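Local structure of alcohol oxidase (Myceliophthora thermophila, 6F74) at residues T312-A317 and I405-A410; L331-V336 and N394-F399; H338-A343 and A390-A395; G353-S358 and S369-G374; V469-S474 and V499-Q504. The protein binds FAD as a VAO-type flavoprotein and probably acts as an oxidase on alcohol-type substrates. One frame throughout, in Å; residues are numbered along the deposited sequence.

Read from the N terminus, the chain opens contact 1 on strand 311-320, then contacts 2 and 3 in succession on helix 328-346. Contact 4 closes first, pairing strand 349-356 with strand 370-378 across a connecting loop. Helix 382-396 and the residues after it return to close contact 3 and then contact 2, and strand 403-412 closes contact 1. The four are therefore enclosed one within another without crossing, although contacts 2 and 3 share Asn394 and Ala395. Contact 5 follows separately, joining strands 467-472 and 498-503. Contacts 1, 4 and 5 are three pairings within one seven-stranded antiparallel sheet; contacts 2 and 3 join the two helices lying on one of its faces.

Contact 1 (T312-A317 and I405-A410); sequences TAHRLA and ITSTFA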
# COMPACT_ATOMS: atom_id res chain seq x y z
N THR A 312 -8.72 -23.22 -6.32
CA THR A 312 -9.19 -23.76 -5.05
C THR A 312 -8.61 -22.95 -3.91
O THR A 312 -7.41 -22.71 -3.88
CB THR A 312 -8.83 -25.25 -4.89
OG1 THR A 312 -9.35 -25.97 -6.01
CG2 THR A 312 -9.46 -25.83 -3.63
N ALA A 313 -9.46 -22.57 -2.97
CA ALA A 313 -9.06 -21.86 -1.78
C ALA A 313 -8.99 -22.81 -0.59
O ALA A 313 -9.80 -23.73 -0.49
CB ALA A 313 -10.05 -20.74 -1.49
N HIS A 314 -8.04 -22.56 0.30
CA HIS A 314 -7.84 -23.33 1.51
C HIS A 314 -8.05 -22.43 2.71
O HIS A 314 -7.31 -21.49 2.88
CB HIS A 314 -6.41 -23.87 1.55
CG HIS A 314 -6.09 -24.65 2.79
ND1 HIS A 314 -4.98 -24.40 3.55
CD2 HIS A 314 -6.72 -25.70 3.36
CE1 HIS A 314 -4.95 -25.26 4.56
NE2 HIS A 314 -6.00 -26.06 4.47
N ARG A 315 -9.05 -22.72 3.52
CA ARG A 315 -9.28 -21.97 4.74
C ARG A 315 -8.76 -22.75 5.94
O ARG A 315 -9.21 -23.85 6.21
CB ARG A 315 -10.76 -21.61 4.88
CG ARG A 315 -11.23 -20.57 3.83
CD ARG A 315 -10.83 -19.13 4.22
NE ARG A 315 -11.52 -18.14 3.36
CZ ARG A 315 -12.59 -17.40 3.71
NH1 ARG A 315 -13.16 -17.47 4.94
NH2 ARG A 315 -13.11 -16.51 2.86
N LEU A 316 -7.80 -22.18 6.66
CA LEU A 316 -7.19 -22.86 7.80
C LEU A 316 -7.40 -22.02 9.04
O LEU A 316 -7.23 -20.83 8.97
CB LEU A 316 -5.68 -23.06 7.61
CG LEU A 316 -4.88 -23.72 8.76
CD1 LEU A 316 -5.23 -25.20 8.91
CD2 LEU A 316 -3.39 -23.56 8.52
N ALA A 317 -7.72 -22.65 10.15
CA ALA A 317 -7.85 -21.95 11.41
C ALA A 317 -7.30 -22.81 12.53
O ALA A 317 -7.53 -24.02 12.58
CB ALA A 317 -9.29 -21.58 11.68
N ILE A 405 -7.76 -27.43 15.17
CA ILE A 405 -7.36 -27.07 13.81
C ILE A 405 -8.46 -27.45 12.83
O ILE A 405 -8.91 -28.58 12.84
CB ILE A 405 -6.06 -27.80 13.41
CG1 ILE A 405 -4.89 -27.28 14.23
CG2 ILE A 405 -5.74 -27.60 11.92
CD1 ILE A 405 -3.66 -28.16 14.18
N THR A 406 -8.86 -26.52 11.99
CA THR A 406 -9.90 -26.74 11.01
C THR A 406 -9.35 -26.35 9.66
O THR A 406 -8.56 -25.41 9.54
CB THR A 406 -11.19 -25.95 11.28
OG1 THR A 406 -10.88 -24.57 11.48
CG2 THR A 406 -11.88 -26.47 12.50
N SER A 407 -9.80 -27.08 8.65
CA SER A 407 -9.19 -27.02 7.34
C SER A 407 -10.25 -27.34 6.33
O SER A 407 -10.77 -28.44 6.36
CB SER A 407 -8.06 -28.06 7.26
OG SER A 407 -7.43 -28.00 6.02
N THR A 408 -10.58 -26.40 5.46
CA THR A 408 -11.57 -26.64 4.42
C THR A 408 -11.11 -26.09 3.09
O THR A 408 -10.26 -25.20 3.02
CB THR A 408 -12.92 -26.01 4.80
OG1 THR A 408 -12.79 -24.58 4.87
CG2 THR A 408 -13.41 -26.55 6.12
N PHE A 409 -11.71 -26.61 2.02
CA PHE A 409 -11.39 -26.21 0.66
C PHE A 409 -12.65 -25.80 -0.06
O PHE A 409 -13.70 -26.39 0.17
CB PHE A 409 -10.74 -27.36 -0.10
CG PHE A 409 -9.44 -27.81 0.51
CD1 PHE A 409 -9.42 -28.74 1.54
CD2 PHE A 409 -8.24 -27.31 0.05
CE1 PHE A 409 -8.24 -29.15 2.10
CE2 PHE A 409 -7.04 -27.72 0.60
CZ PHE A 409 -7.03 -28.64 1.63
N ALA A 410 -12.54 -24.78 -0.90
CA ALA A 410 -13.62 -24.34 -1.76
C ALA A 410 -13.09 -24.21 -3.18
O ALA A 410 -12.07 -23.58 -3.39
CB ALA A 410 -14.16 -23.00 -1.28
O HOH W 1 -11.02 -23.75 8.44
O HOH W 2 -10.01 -24.03 14.37
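Ile405 sets its CG2 branch beside CD1 of Leu316, 3.9 Å away, where strand 403-412 runs antiparallel to strand 311-320. The pair forms one end of the seven-stranded antiparallel sheet, with 403-412 as its outermost strand within the chain. Thr406 and Ala317 make a hydrogen-bonded pair, each backbone N donating to the other's O. On the same face Thr406 OG1 lies close to Ala317 CB, and a water bridges this hydroxyl to Arg315 O, donating to the carbonyl over 2.9 Å.

Ser407 turns to the face that carries His314, Leu316 and Phe409. Its OG stands anti to the backbone N (chi1 -179°) and meets His314 NE2 at 2.9 Å, in the plane of the imidazole and at its edge. This bond helps fix the ring's rotation. Thr408 pairs with Arg315 through two backbone bonds; the guanidinium beyond leads away from the contact and forms a salt bridge with Glu422.

Phe409 meets the same imidazole with a ring face. Its ring and that of His314 form an offset stack, centroids 4.7 Å apart and planes inclined by 29°, with His314 CD2 over the rim of the phenyl face. The imidazole is thus held at its edge by a hydroxyl and against a face by an aromatic ring, while helix 382-396 supplies Met393 against it. Ala410 pairs with Ala313 at the end of the segment: its O receives Ala313 N at 2.8 Å, and also the CA-H of Thr312, with CA 3.3 Å from that O.

Contact 2 (L331-V336 and N394-F399); sequences LDAIAV and NALKKF
Ala333 and Phe399 make the central contact between helix 328-346 and residues 394-399, at the end of helix 382-396; the two helices pack on one face of the antiparallel sheet. The main interaction is a CH-pi contact. Ala333 CB sits 3.8 Å from the centroid of the Phe399 ring, only 5° off the ring normal, so the methyl group rests squarely over the middle of the face. The phenyl reaches it because CG is anti to the carbonyl carbon (chi1 -64°), which directs the ring across toward the helix.

Apolar contacts accompany it. At the edge of the ring, near its plane, Val336 CG2 approaches Phe399 CE2 to 3.9 Å, while the other branch of the same valine, CG1, meets Ala395 CB at 3.7 Å. One valine thus touches both Ala395 and Phe399. Leu396 CD2 approaches Ala333 CB, while its CD1 packs on Leu316 of the sheet.

Polar partners lie outside the contact. Asp332 touches the ring by its CB alone; its carboxylate is turned to other partners, forming salt bridges with Arg452 and Lys328. Within 394-399, Phe399 N donates to Leu396 O at 3.0 Å, which helps position the ring. The approach of Asp332 is oblique to the phenyl plane, its CB lying 3.8 Å from Phe399 CE1.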
# COMPACT_ATOMS: atom_id res chain seq x y z
N LEU A 331 1.95 -20.59 19.35
CA LEU A 331 3.09 -19.92 18.72
C LEU A 331 4.10 -20.93 18.20
O LEU A 331 4.73 -20.67 17.20
CB LEU A 331 3.73 -18.90 19.67
CG LEU A 331 2.92 -17.68 20.12
CD1 LEU A 331 3.79 -16.59 20.75
CD2 LEU A 331 2.11 -17.03 19.01
N ASP A 332 4.24 -22.09 18.86
CA ASP A 332 5.08 -23.17 18.32
C ASP A 332 4.59 -23.54 16.91
O ASP A 332 5.37 -23.65 15.97
CB ASP A 332 5.05 -24.44 19.22
CG ASP A 332 5.79 -24.25 20.57
OD1 ASP A 332 6.35 -23.17 20.85
OD2 ASP A 332 5.81 -25.20 21.37
N ALA A 333 3.27 -23.73 16.78
CA ALA A 333 2.66 -24.16 15.53
C ALA A 333 2.75 -23.08 14.46
O ALA A 333 2.93 -23.40 13.30
CB ALA A 333 1.21 -24.55 15.77
N ILE A 334 2.66 -21.81 14.86
CA ILE A 334 2.80 -20.68 13.93
C ILE A 334 4.24 -20.60 13.41
O ILE A 334 4.47 -20.35 12.21
CB ILE A 334 2.34 -19.36 14.59
CG1 ILE A 334 0.81 -19.43 14.74
CG2 ILE A 334 2.73 -18.15 13.75
CD1 ILE A 334 0.17 -18.29 15.49
N ALA A 335 5.20 -20.84 14.30
CA ALA A 335 6.58 -20.95 13.90
C ALA A 335 6.77 -22.07 12.86
O ALA A 335 7.36 -21.84 11.83
CB ALA A 335 7.48 -21.16 15.10
N VAL A 336 6.23 -23.26 13.15
CA VAL A 336 6.30 -24.40 12.22
C VAL A 336 5.67 -24.05 10.88
O VAL A 336 6.22 -24.35 9.84
CB VAL A 336 5.59 -25.67 12.80
CG1 VAL A 336 5.39 -26.74 11.72
CG2 VAL A 336 6.40 -26.26 13.94
N ASN A 394 0.54 -31.83 7.14
CA ASN A 394 1.34 -32.90 7.71
C ASN A 394 2.15 -32.39 8.90
O ASN A 394 2.24 -33.09 9.92
CB ASN A 394 2.28 -33.51 6.67
CG ASN A 394 1.54 -34.24 5.55
OD1 ASN A 394 0.36 -34.61 5.67
ND2 ASN A 394 2.25 -34.51 4.47
N ALA A 395 2.73 -31.20 8.79
CA ALA A 395 3.54 -30.66 9.89
C ALA A 395 2.66 -30.30 11.07
O ALA A 395 3.10 -30.40 12.21
CB ALA A 395 4.37 -29.47 9.45
N LEU A 396 1.42 -29.90 10.80
CA LEU A 396 0.44 -29.62 11.85
C LEU A 396 -0.20 -30.79 12.55
O LEU A 396 -0.75 -30.58 13.61
CB LEU A 396 -0.68 -28.72 11.30
CG LEU A 396 -0.22 -27.29 11.01
CD1 LEU A 396 -1.31 -26.55 10.26
CD2 LEU A 396 0.21 -26.55 12.28
N LYS A 397 -0.10 -32.00 12.01
CA LYS A 397 -0.57 -33.22 12.73
C LYS A 397 0.04 -33.37 14.12
O LYS A 397 -0.61 -33.89 15.00
CB LYS A 397 -0.29 -34.50 11.94
CG LYS A 397 -1.08 -34.63 10.65
CD LYS A 397 -0.54 -35.78 9.81
CE LYS A 397 -1.27 -35.91 8.48
NZ LYS A 397 -0.83 -37.14 7.77
N LYS A 398 1.25 -32.89 14.33
CA LYS A 398 1.91 -32.99 15.67
C LYS A 398 1.25 -32.15 16.75
O LYS A 398 1.55 -32.32 17.93
CB LYS A 398 3.39 -32.58 15.61
CG LYS A 398 4.27 -33.38 14.65
CD LYS A 398 4.26 -34.86 14.99
CE LYS A 398 5.58 -35.56 14.70
NZ LYS A 398 5.53 -36.98 15.09
N PHE A 399 0.39 -31.22 16.34
CA PHE A 399 -0.32 -30.31 17.24
C PHE A 399 -1.79 -30.66 17.43
O PHE A 399 -2.51 -29.87 18.01
CB PHE A 399 -0.16 -28.87 16.72
CG PHE A 399 1.26 -28.39 16.72
CD1 PHE A 399 1.86 -27.92 17.91
CD2 PHE A 399 2.01 -28.42 15.56
CE1 PHE A 399 3.19 -27.49 17.92
CE2 PHE A 399 3.34 -28.00 15.57
CZ PHE A 399 3.93 -27.53 16.76

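Contact 3 (H338-A343 and A390-A395); sequences HQQLPA and APLMNA
Gln340 folds against Leu392 through its first two torsions: CG stands anti to the carbonyl carbon (chi1 -58°) and the chain bends at chi2 (-53°), which lays its CB and CG across Leu392 CD1. Leu392 answers with CG anti to its own backbone N, which brings CD1 to 3.9 Å from Gln340 CG. The two side chains belong to an antiparallel helix pair, 328-346 and 382-396, whose segments here run at 155° with axes 8.9 Å apart.

The approach is closest in the backbone at these same residues, their CA atoms being 5.6 Å apart. Beyond the methylenes, the amide of Gln340 settles between Pro391 and Ala395, its CD lying 3.9 Å from Ala395 CB. Which amide atom faces which neighbour is uncertain in the model, so the placement of the group says more than its individual polar contacts.

Both helices are kinked where a proline, Pro342 or Pro391, brings a nitrogen without a hydrogen into the helical turn. In the second helix, past the kink, Asn394 N donates to Ala390 O and Ala395 N to Pro391 O. Beneath the pair, Leu392 also packs on Leu337 and Leu344 of the partner helix and reaches down to Leu316 of the sheet, a leucine that Met393 touches as well. At one margin Ala343 CB lies 4.3 Å from Pro391 CB.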
# COMPACT_ATOMS: atom_id res chain seq x y z
N HIS A 338 5.24 -21.11 9.51
CA HIS A 338 6.13 -20.21 8.79
C HIS A 338 7.23 -20.99 8.05
O HIS A 338 7.53 -20.68 6.91
CB HIS A 338 6.75 -19.13 9.71
CG HIS A 338 5.85 -17.96 9.95
ND1 HIS A 338 4.66 -18.04 10.63
CD2 HIS A 338 5.99 -16.65 9.62
CE1 HIS A 338 4.09 -16.85 10.69
NE2 HIS A 338 4.88 -15.99 10.07
N GLN A 339 7.78 -22.01 8.69
CA GLN A 339 8.79 -22.87 8.04
C GLN A 339 8.29 -23.64 6.82
O GLN A 339 9.10 -24.07 5.99
CB GLN A 339 9.36 -23.89 9.03
CG GLN A 339 10.12 -23.31 10.20
CD GLN A 339 10.76 -24.41 11.03
OE1 GLN A 339 10.08 -25.10 11.77
NE2 GLN A 339 12.06 -24.57 10.91
N GLN A 340 6.97 -23.87 6.73
CA GLN A 340 6.39 -24.61 5.62
C GLN A 340 6.04 -23.73 4.41
O GLN A 340 5.72 -24.26 3.34
CB GLN A 340 5.12 -25.32 6.07
CG GLN A 340 5.29 -26.28 7.21
CD GLN A 340 6.40 -27.30 6.95
OE1 GLN A 340 6.48 -27.88 5.87
NE2 GLN A 340 7.25 -27.49 7.94
N LEU A 341 6.12 -22.40 4.57
CA LEU A 341 5.62 -21.52 3.53
C LEU A 341 6.36 -21.62 2.22
O LEU A 341 5.72 -21.57 1.16
CB LEU A 341 5.53 -20.04 4.02
CG LEU A 341 4.51 -19.78 5.14
CD1 LEU A 341 4.46 -18.28 5.41
CD2 LEU A 341 3.13 -20.33 4.83
N PRO A 342 7.70 -21.77 2.26
CA PRO A 342 8.39 -21.83 0.97
C PRO A 342 8.00 -23.05 0.14
O PRO A 342 7.85 -22.92 -1.08
CB PRO A 342 9.87 -21.84 1.36
CG PRO A 342 9.90 -21.13 2.67
CD PRO A 342 8.64 -21.56 3.37
N ALA A 343 7.85 -24.20 0.78
CA ALA A 343 7.37 -25.39 0.10
C ALA A 343 5.99 -25.15 -0.52
O ALA A 343 5.75 -25.45 -1.68
CB ALA A 343 7.30 -26.58 1.07
N ALA A 390 -0.22 -30.00 1.63
CA ALA A 390 0.09 -31.16 2.43
C ALA A 390 1.31 -30.94 3.31
O ALA A 390 1.24 -31.28 4.48
CB ALA A 390 0.23 -32.41 1.57
N PRO A 391 2.41 -30.35 2.78
CA PRO A 391 3.56 -30.18 3.66
C PRO A 391 3.21 -29.44 4.96
O PRO A 391 3.71 -29.82 6.03
CB PRO A 391 4.54 -29.37 2.80
CG PRO A 391 4.17 -29.72 1.40
CD PRO A 391 2.67 -29.76 1.45
N LEU A 392 2.31 -28.45 4.87
CA LEU A 392 1.79 -27.76 6.05
C LEU A 392 0.86 -28.59 6.93
O LEU A 392 1.05 -28.64 8.14
CB LEU A 392 1.07 -26.45 5.67
CG LEU A 392 0.52 -25.64 6.86
CD1 LEU A 392 1.54 -25.31 7.93
CD2 LEU A 392 -0.13 -24.38 6.31
N MET A 393 -0.14 -29.24 6.35
CA MET A 393 -1.09 -30.05 7.18
C MET A 393 -0.42 -31.24 7.85
O MET A 393 -0.72 -31.56 9.01
CB MET A 393 -2.30 -30.50 6.35
CG MET A 393 -3.04 -29.35 5.67
SD MET A 393 -3.60 -28.07 6.82
CE MET A 393 -2.32 -26.91 6.83
N ASN A 394 0.54 -31.83 7.14
CA ASN A 394 1.34 -32.90 7.71
C ASN A 394 2.15 -32.39 8.90
O ASN A 394 2.24 -33.09 9.92
CB ASN A 394 2.28 -33.51 6.67
CG ASN A 394 1.54 -34.24 5.55
OD1 ASN A 394 0.36 -34.61 5.67
ND2 ASN A 394 2.25 -34.51 4.47
N ALA A 395 2.73 -31.20 8.79
CA ALA A 395 3.54 -30.66 9.89
C ALA A 395 2.66 -30.30 11.07
O ALA A 395 3.10 -30.40 12.21
CB ALA A 395 4.37 -29.47 9.45

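Contact 4 (G353-S358 and S369-G374); sequences GFWFRS and SGYTHG
Phe354 and Thr372 exchange two backbone hydrogen bonds, each N to O distance 2.8 Å. Phe356 and Gly370 repeat the pattern: Phe356 N donates to Gly370 O at 2.9 Å, and Gly370 N returns to Phe356 O at 3.1 Å. The alternate residues turn their backbone groups to other strands: Gly353 and Trp355 bond to Val470 and Asn468, and Tyr371 and His373 to Ile318 and Leu316.

Several side-chain polar atoms also have partners. Tyr371 OH and His373 ND1 share a bond of 2.8 Å that lies in the plane of both rings, linking two residues of one strand, and Thr372 OG1 bonds to Leu316 O. Ser369 OG is taken by Glu323, and Arg357 forms a salt bridge with Glu456.

Between the strands the packing is carried by Trp355 CB, which sits 3.8 Å from Tyr371 CD2, and by His373 CB, 3.5 Å from Gly353 CA. On the face carrying Phe354 and Thr372, the Phe354 side chain is about 9 Å from the bound FAD. The arrangement is a beta hairpin with a connecting loop, set at the middle of the seven-stranded antiparallel sheet.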
# COMPACT_ATOMS: atom_id res chain seq x y z
N GLY A 353 -2.41 -14.78 5.58
CA GLY A 353 -2.62 -15.35 6.91
C GLY A 353 -2.52 -14.28 7.98
O GLY A 353 -1.79 -13.30 7.82
N PHE A 354 -3.27 -14.50 9.07
CA PHE A 354 -3.50 -13.50 10.10
C PHE A 354 -3.44 -14.21 11.44
O PHE A 354 -4.02 -15.27 11.57
CB PHE A 354 -4.91 -12.89 9.95
CG PHE A 354 -5.13 -12.17 8.66
CD1 PHE A 354 -5.50 -12.86 7.50
CD2 PHE A 354 -4.96 -10.79 8.58
CE1 PHE A 354 -5.70 -12.19 6.29
CE2 PHE A 354 -5.16 -10.12 7.36
CZ PHE A 354 -5.54 -10.83 6.22
N TRP A 355 -2.81 -13.62 12.43
CA TRP A 355 -2.72 -14.27 13.72
C TRP A 355 -2.48 -13.30 14.86
O TRP A 355 -1.97 -12.18 14.65
CB TRP A 355 -1.65 -15.39 13.71
CG TRP A 355 -0.19 -14.96 13.52
CD1 TRP A 355 0.47 -14.85 12.35
CD2 TRP A 355 0.77 -14.66 14.55
NE1 TRP A 355 1.78 -14.46 12.56
CE2 TRP A 355 1.99 -14.35 13.91
CE3 TRP A 355 0.71 -14.61 15.94
CZ2 TRP A 355 3.13 -13.97 14.62
CZ3 TRP A 355 1.85 -14.23 16.65
CH2 TRP A 355 3.04 -13.93 15.99
N PHE A 356 -2.83 -13.76 16.05
CA PHE A 356 -2.83 -12.96 17.26
C PHE A 356 -2.43 -13.85 18.40
O PHE A 356 -3.01 -14.93 18.58
CB PHE A 356 -4.23 -12.39 17.57
CG PHE A 356 -4.66 -11.30 16.65
CD1 PHE A 356 -4.31 -9.99 16.91
CD2 PHE A 356 -5.41 -11.60 15.50
CE1 PHE A 356 -4.67 -8.97 16.03
CE2 PHE A 356 -5.77 -10.58 14.63
CZ PHE A 356 -5.41 -9.27 14.89
N ARG A 357 -1.48 -13.39 19.18
CA ARG A 357 -1.18 -14.02 20.48
C ARG A 357 -2.31 -13.81 21.46
O ARG A 357 -2.64 -14.68 22.25
CB ARG A 357 0.08 -13.45 21.09
CG ARG A 357 0.60 -14.40 22.17
CD ARG A 357 1.08 -13.75 23.45
NE ARG A 357 2.44 -13.29 23.31
CZ ARG A 357 3.54 -13.97 23.64
NH1 ARG A 357 3.49 -15.18 24.19
NH2 ARG A 357 4.71 -13.37 23.40
N SER A 358 -2.88 -12.63 21.42
CA SER A 358 -4.07 -12.31 22.23
C SER A 358 -4.87 -11.30 21.46
O SER A 358 -4.30 -10.46 20.76
CB SER A 358 -3.63 -11.69 23.56
OG SER A 358 -3.10 -10.40 23.30
N SER A 369 -7.68 -15.88 20.63
CA SER A 369 -6.35 -15.89 20.00
C SER A 369 -6.38 -16.93 18.87
O SER A 369 -7.35 -17.69 18.71
CB SER A 369 -5.25 -16.28 21.00
OG SER A 369 -5.43 -17.60 21.43
N GLY A 370 -5.31 -16.97 18.09
CA GLY A 370 -5.17 -17.97 17.06
C GLY A 370 -4.59 -17.47 15.77
O GLY A 370 -4.07 -16.36 15.68
N TYR A 371 -4.67 -18.34 14.76
CA TYR A 371 -4.14 -18.10 13.44
C TYR A 371 -5.22 -18.48 12.47
O TYR A 371 -5.86 -19.52 12.63
CB TYR A 371 -2.91 -19.00 13.16
CG TYR A 371 -2.48 -19.01 11.70
CD1 TYR A 371 -3.16 -19.79 10.73
CD2 TYR A 371 -1.42 -18.23 11.27
CE1 TYR A 371 -2.77 -19.75 9.39
CE2 TYR A 371 -1.03 -18.19 9.95
CZ TYR A 371 -1.70 -18.96 9.01
OH TYR A 371 -1.25 -18.92 7.71
N THR A 372 -5.39 -17.68 11.42
CA THR A 372 -6.31 -18.02 10.36
C THR A 372 -5.71 -17.63 9.03
O THR A 372 -4.92 -16.70 8.96
CB THR A 372 -7.69 -17.34 10.55
OG1 THR A 372 -8.61 -17.97 9.68
CG2 THR A 372 -7.68 -15.89 10.25
N HIS A 373 -6.07 -18.33 7.96
CA HIS A 373 -5.66 -17.91 6.62
C HIS A 373 -6.63 -18.26 5.52
O HIS A 373 -7.44 -19.17 5.67
CB HIS A 373 -4.21 -18.35 6.29
CG HIS A 373 -4.04 -19.77 5.79
ND1 HIS A 373 -2.97 -20.53 6.17
CD2 HIS A 373 -4.71 -20.51 4.87
CE1 HIS A 373 -3.02 -21.70 5.57
NE2 HIS A 373 -4.07 -21.72 4.77
N GLY A 374 -6.53 -17.50 4.43
CA GLY A 374 -7.13 -17.78 3.13
C GLY A 374 -5.99 -17.90 2.12
O GLY A 374 -5.40 -16.87 1.72

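Contact 5 (V469-S474 and V499-Q504); sequences VVLLVS and VMISGQ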
# COMPACT_ATOMS: atom_id res chain seq x y z
N VAL A 469 0.72 -10.44 10.17
CA VAL A 469 0.13 -10.81 8.89
C VAL A 469 1.23 -11.45 8.04
O VAL A 469 2.39 -10.94 7.99
CB VAL A 469 -0.45 -9.60 8.14
CG1 VAL A 469 -1.12 -10.01 6.81
CG2 VAL A 469 -1.44 -8.83 9.03
N VAL A 470 0.85 -12.55 7.39
CA VAL A 470 1.66 -13.23 6.40
C VAL A 470 1.14 -12.94 4.99
O VAL A 470 -0.02 -13.20 4.73
CB VAL A 470 1.64 -14.75 6.61
CG1 VAL A 470 2.38 -15.46 5.50
CG2 VAL A 470 2.35 -15.08 7.91
N LEU A 471 1.99 -12.41 4.10
CA LEU A 471 1.62 -12.11 2.71
C LEU A 471 2.32 -13.12 1.81
O LEU A 471 3.47 -12.93 1.41
CB LEU A 471 2.04 -10.69 2.33
CG LEU A 471 1.49 -9.54 3.17
CD1 LEU A 471 2.16 -9.52 4.52
CD2 LEU A 471 1.75 -8.24 2.43
N LEU A 472 1.65 -14.23 1.54
CA LEU A 472 2.25 -15.28 0.75
C LEU A 472 2.01 -14.89 -0.72
O LEU A 472 1.12 -15.41 -1.39
CB LEU A 472 1.67 -16.63 1.11
CG LEU A 472 2.29 -17.84 0.43
CD1 LEU A 472 3.80 -17.97 0.73
CD2 LEU A 472 1.54 -19.08 0.87
N VAL A 473 2.80 -13.93 -1.18
CA VAL A 473 2.51 -13.22 -2.44
C VAL A 473 3.63 -13.19 -3.43
O VAL A 473 3.45 -12.66 -4.48
CB VAL A 473 2.03 -11.78 -2.18
CG1 VAL A 473 0.77 -11.78 -1.32
CG2 VAL A 473 3.10 -10.94 -1.52
N SER A 474 4.78 -13.76 -3.11
CA SER A 474 5.89 -13.79 -4.04
C SER A 474 6.15 -15.25 -4.37
O SER A 474 5.22 -16.05 -4.30
CB SER A 474 7.09 -13.06 -3.46
OG SER A 474 8.23 -13.10 -4.33
N VAL A 499 6.07 -12.20 2.85
CA VAL A 499 6.36 -11.06 3.69
C VAL A 499 5.69 -11.26 5.04
O VAL A 499 4.58 -11.77 5.12
CB VAL A 499 5.86 -9.76 3.05
CG1 VAL A 499 6.29 -8.55 3.88
CG2 VAL A 499 6.39 -9.64 1.62
N MET A 500 6.40 -10.87 6.10
CA MET A 500 5.80 -10.76 7.44
C MET A 500 5.59 -9.29 7.72
O MET A 500 6.51 -8.47 7.49
CB MET A 500 6.69 -11.37 8.52
CG MET A 500 6.84 -12.87 8.38
SD MET A 500 8.11 -13.64 9.38
CE MET A 500 7.40 -13.60 11.01
N ILE A 501 4.38 -8.94 8.14
CA ILE A 501 4.04 -7.61 8.61
C ILE A 501 3.60 -7.72 10.07
O ILE A 501 2.81 -8.59 10.42
CB ILE A 501 2.92 -7.00 7.77
CG1 ILE A 501 3.41 -6.86 6.34
CG2 ILE A 501 2.48 -5.65 8.32
CD1 ILE A 501 2.44 -6.26 5.36
N SER A 502 4.16 -6.87 10.92
CA SER A 502 3.79 -6.82 12.34
C SER A 502 3.55 -5.37 12.70
O SER A 502 4.29 -4.50 12.29
CB SER A 502 4.89 -7.42 13.19
OG SER A 502 4.52 -7.50 14.57
N GLY A 503 2.50 -5.08 13.46
CA GLY A 503 2.17 -3.67 13.79
C GLY A 503 1.36 -3.54 15.06
O GLY A 503 0.92 -4.54 15.63
N GLN A 504 1.17 -2.29 15.50
CA GLN A 504 0.29 -1.96 16.62
C GLN A 504 -0.42 -0.66 16.31
O GLN A 504 0.07 0.16 15.55
CB GLN A 504 1.07 -1.73 17.93
CG GLN A 504 2.18 -2.71 18.16
CD GLN A 504 2.88 -2.53 19.51
OE1 GLN A 504 3.96 -3.06 19.71
NE2 GLN A 504 2.28 -1.75 20.42
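Leu471 and Ile501 meet at the apolar centre, CD1 of the one 3.4 Å from CD1 of the other, closer than usual van der Waals contact. Their side chains cross at about a right angle, and Leu471 CD2 also lies 3.6 Å from Ile501 CD1, so both branches of the leucine touch the end of the isoleucine. This is the antiparallel pairing of strands 467-472 and 498-503 in the seven-stranded sheet. Leu471 takes up its place with CG anti to the carbonyl carbon (chi1 -58°), and this torsion together with chi2 of 73° sets its CD1 4.0 Å from Val499 CB. Val469 extends the apolar row, its CB facing that of Ile501.

This face of the sheet looks toward the cofactor. The side chain of Leu471 is about 3 Å from that of His246 and about 6 Å from the bound FAD, while that of Val499 is about 5 Å from that of Tyr540; both His246 and Tyr540 bind FAD. Val470 and Met500 point to the opposite face, where each packs on His338 of helix 328-346.

At the polar edge four backbone bonds join the strands. Val469 and Ile501 bond both ways, with the donation from Ile501 N to Val469 O almost straight at 176°. Leu471 N donates to Val499 O. In the last bond Val499 N reaches Leu471 O at 3.1 Å from well off the carbonyl plane. The strand then turns at Leu472, the centre of an inverse gamma turn, and Leu471 O receives a second, weak bond from Val473 N at 2.9 Å.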